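Local atomic coordinates of outer membrane porin protein 32 (PDB entry 2FGQ), a protein that forms anion-selective channels across the bacterial outer membrane as a trimeric porin and binds malate in its pore. Residues F294-D299 with G318-G323. Residues are numbered along the deposited sequence; the frame is centred on the assembly and turned at random.
Sequences FLKNKD and GESQTG
The ring of F294 leans towards the neighbouring strand and overlaps S320 and T322. Its CZ reaches CB of S320 at 3.7 Å. T322 meets the same ring at its edge, with OG1 near the ring plane and 3.5 Å from CD1. CG of F294 is anti to the backbone N (chi1 -177°), which carries the ring along its own strand, so that it reaches S320, its diagonal neighbour, as well as T322, its direct non-hydrogen-bonded partner. K296 shares this face: its CG lies alongside the S320 hydroxyl, 3.6 Å from OG. With an alanine in place of F294, CB of S320 and OG1 of T322 would probably lose their aromatic neighbour, leaving a gap among the side chains of this face.

L295 and Q321 form the antiparallel hydrogen-bonded pair, with side chains on the other face. L295 N gives a nearly straight bond to Q321 O (2.9 Å, 169°). Q321 N returns one to L295 O at 2.8 Å. The last bridge is K296 with S320; one further, longer bond (3.2 Å) runs from N297 N to E319 O. The carboxylate of E319 forms a salt bridge with K19. F294 and K296 also bond through their backbones to strand 269-281, and T322 to N18. The arrangement is the end of the antiparallel pairing of the last two strands, 286-297 and 320-331, where a long loop joins them, in the 16-stranded porin barrel.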
ATOM      1  N   PHE A 294     -20.343 -24.562  14.142  1.00 16.11           N
ATOM      2  CA  PHE A 294     -21.615 -25.032  13.611  1.00 16.23           C
ATOM      3  C   PHE A 294     -22.590 -23.888  13.742  1.00 16.23           C
ATOM      4  O   PHE A 294     -22.782 -23.378  14.834  1.00 18.25           O
ATOM      5  CB  PHE A 294     -22.118 -26.255  14.410  1.00 17.52           C
ATOM      6  CG  PHE A 294     -23.393 -26.837  13.887  1.00 20.89           C
ATOM      7  CD1 PHE A 294     -23.421 -27.479  12.661  1.00 24.18           C
ATOM      8  CD2 PHE A 294     -24.577 -26.745  14.641  1.00 26.22           C
ATOM      9  CE1 PHE A 294     -24.620 -28.029  12.172  1.00 27.24           C
ATOM     10  CE2 PHE A 294     -25.772 -27.273  14.160  1.00 25.69           C
ATOM     11  CZ  PHE A 294     -25.788 -27.936  12.934  1.00 26.30           C
ATOM     12  N   LEU A 295     -23.190 -23.492  12.629  1.00 15.26           N
ATOM     13  CA  LEU A 295     -24.106 -22.388  12.555  1.00 14.92           C
ATOM     14  C   LEU A 295     -25.428 -22.918  11.995  1.00 15.83           C
ATOM     15  O   LEU A 295     -25.504 -23.390  10.878  1.00 16.40           O
ATOM     16  CB  LEU A 295     -23.554 -21.292  11.655  1.00 14.95           C
ATOM     17  CG  LEU A 295     -24.268 -19.971  11.421  1.00 17.52           C
ATOM     18  CD1 LEU A 295     -24.539 -19.242  12.710  1.00 20.24           C
ATOM     19  CD2 LEU A 295     -23.470 -19.052  10.449  1.00 18.12           C
ATOM     20  N   LYS A 296     -26.486 -22.805  12.796  1.00 15.14           N
ATOM     21  CA  LYS A 296     -27.806 -23.276  12.413  1.00 15.49           C
ATOM     22  C   LYS A 296     -28.732 -22.109  12.177  1.00 15.55           C
ATOM     23  O   LYS A 296     -29.103 -21.420  13.116  1.00 16.16           O
ATOM     24  CB  LYS A 296     -28.358 -24.111  13.561  1.00 17.37           C
ATOM     25  CG  LYS A 296     -29.729 -24.693  13.337  1.00 22.79           C
ATOM     26  CD  LYS A 296     -30.098 -25.582  14.564  1.00 29.88           C
ATOM     27  CE  LYS A 296     -29.901 -27.076  14.307  1.00 35.87           C
ATOM     28  NZ  LYS A 296     -29.083 -27.767  15.375  1.00 41.88           N
ATOM     29  N   ASN A 297     -29.088 -21.882  10.923  1.00 14.27           N
ATOM     30  CA  ASN A 297     -30.061 -20.888  10.561  1.00 14.64           C
ATOM     31  C   ASN A 297     -31.443 -21.511  10.638  1.00 15.94           C
ATOM     32  O   ASN A 297     -31.635 -22.620  10.179  1.00 17.38           O
ATOM     33  CB  ASN A 297     -29.835 -20.422   9.137  1.00 14.28           C
ATOM     34  CG  ASN A 297     -28.553 -19.644   8.972  1.00 13.65           C
ATOM     35  OD1 ASN A 297     -27.532 -20.153   8.393  1.00 17.78           O
ATOM     36  ND2 ASN A 297     -28.558 -18.449   9.468  1.00 11.33           N
ATOM     37  N   LYS A 298     -32.389 -20.754  11.171  1.00 15.94           N
ATOM     38  CA  LYS A 298     -33.808 -21.136  11.123  1.00 18.16           C
ATOM     39  C   LYS A 298     -34.549 -20.244  10.137  1.00 17.84           C
ATOM     40  O   LYS A 298     -34.182 -19.069   9.893  1.00 17.08           O
ATOM     41  CB  LYS A 298     -34.425 -21.022  12.512  1.00 20.05           C
ATOM     42  CG  LYS A 298     -33.751 -21.858  13.582  1.00 24.50           C
ATOM     43  CD  LYS A 298     -33.798 -23.353  13.303  1.00 31.11           C
ATOM     44  CE  LYS A 298     -35.086 -23.991  13.819  1.00 35.66           C
ATOM     45  NZ  LYS A 298     -35.095 -25.469  13.461  1.00 40.53           N
ATOM     46  N   ASP A 299     -35.604 -20.794   9.545  1.00 17.55           N
ATOM     47  CA  ASP A 299     -36.541 -20.024   8.751  1.00 18.94           C
ATOM     48  C   ASP A 299     -35.865 -19.251   7.621  1.00 18.32           C
ATOM     49  O   ASP A 299     -35.253 -19.880   6.727  1.00 19.41           O
ATOM     50  CB  ASP A 299     -37.377 -19.151   9.690  1.00 18.94           C
ATOM     51  CG  ASP A 299     -38.157 -19.979  10.677  1.00 23.31           C
ATOM     52  OD1 ASP A 299     -38.836 -20.920  10.215  1.00 26.71           O
ATOM     53  OD2 ASP A 299     -38.178 -19.777  11.919  1.00 26.69           O
ATOM     54  N   GLY A 318     -32.319 -21.147   6.087  1.00 16.99           N
ATOM     55  CA  GLY A 318     -32.617 -22.243   6.977  1.00 16.76           C
ATOM     56  C   GLY A 318     -31.624 -23.378   7.004  1.00 17.85           C
ATOM     57  O   GLY A 318     -31.876 -24.403   7.654  1.00 18.73           O
ATOM     58  N   GLU A 319     -30.481 -23.173   6.358  1.00 18.34           N
ATOM     59  CA  GLU A 319     -29.458 -24.198   6.304  1.00 18.65           C
ATOM     60  C   GLU A 319     -28.518 -24.117   7.488  1.00 17.92           C
ATOM     61  O   GLU A 319     -28.264 -23.036   8.023  1.00 17.96           O
ATOM     62  CB  GLU A 319     -28.610 -24.043   5.040  1.00 19.06           C
ATOM     63  CG  GLU A 319     -29.319 -24.389   3.747  1.00 23.34           C
ATOM     64  CD  GLU A 319     -29.620 -25.864   3.616  1.00 28.25           C
ATOM     65  OE1 GLU A 319     -28.718 -26.694   3.826  1.00 31.72           O
ATOM     66  OE2 GLU A 319     -30.781 -26.190   3.325  1.00 36.22           O
ATOM     67  N   SER A 320     -27.980 -25.263   7.879  1.00 17.14           N
ATOM     68  CA  SER A 320     -26.939 -25.321   8.869  1.00 17.48           C
ATOM     69  C   SER A 320     -25.629 -25.419   8.100  1.00 17.37           C
ATOM     70  O   SER A 320     -25.558 -26.066   7.054  1.00 20.63           O
ATOM     71  CB  SER A 320     -27.095 -26.562   9.741  1.00 18.42           C
ATOM     72  OG  SER A 320     -28.285 -26.480  10.520  1.00 23.79           O
ATOM     73  N   GLN A 321     -24.585 -24.817   8.639  1.00 15.51           N
ATOM     74  CA  GLN A 321     -23.260 -24.841   8.031  1.00 14.15           C
ATOM     75  C   GLN A 321     -22.222 -25.228   9.085  1.00 14.23           C
ATOM     76  O   GLN A 321     -22.272 -24.797  10.225  1.00 14.64           O
ATOM     77  CB  GLN A 321     -22.961 -23.462   7.495  1.00 14.90           C
ATOM     78  CG  GLN A 321     -21.753 -23.357   6.578  1.00 14.08           C
ATOM     79  CD  GLN A 321     -21.298 -21.895   6.385  1.00 14.12           C
ATOM     80  OE1 GLN A 321     -20.857 -21.486   5.285  1.00 18.48           O
ATOM     81  NE2 GLN A 321     -21.398 -21.128   7.445  1.00 12.06           N
ATOM     82  N   THR A 322     -21.276 -26.061   8.680  1.00 14.21           N
ATOM     83  CA  THR A 322     -20.162 -26.440   9.505  1.00 14.54           C
ATOM     84  C   THR A 322     -18.893 -25.883   8.898  1.00 14.41           C
ATOM     85  O   THR A 322     -18.707 -25.924   7.688  1.00 15.37           O
ATOM     86  CB  THR A 322     -20.084 -27.975   9.574  1.00 16.03           C
ATOM     87  OG1 THR A 322     -21.328 -28.479  10.084  1.00 19.70           O
ATOM     88  CG2 THR A 322     -19.048 -28.444  10.572  1.00 19.15           C
ATOM     89  N   GLY A 323     -18.007 -25.420   9.754  1.00 13.36           N
ATOM     90  CA  GLY A 323     -16.719 -24.907   9.306  1.00 13.05           C
ATOM     91  C   GLY A 323     -15.588 -25.316  10.203  1.00 12.74           C
ATOM     92  O   GLY A 323     -15.762 -25.598  11.391  1.00 12.96           O
TER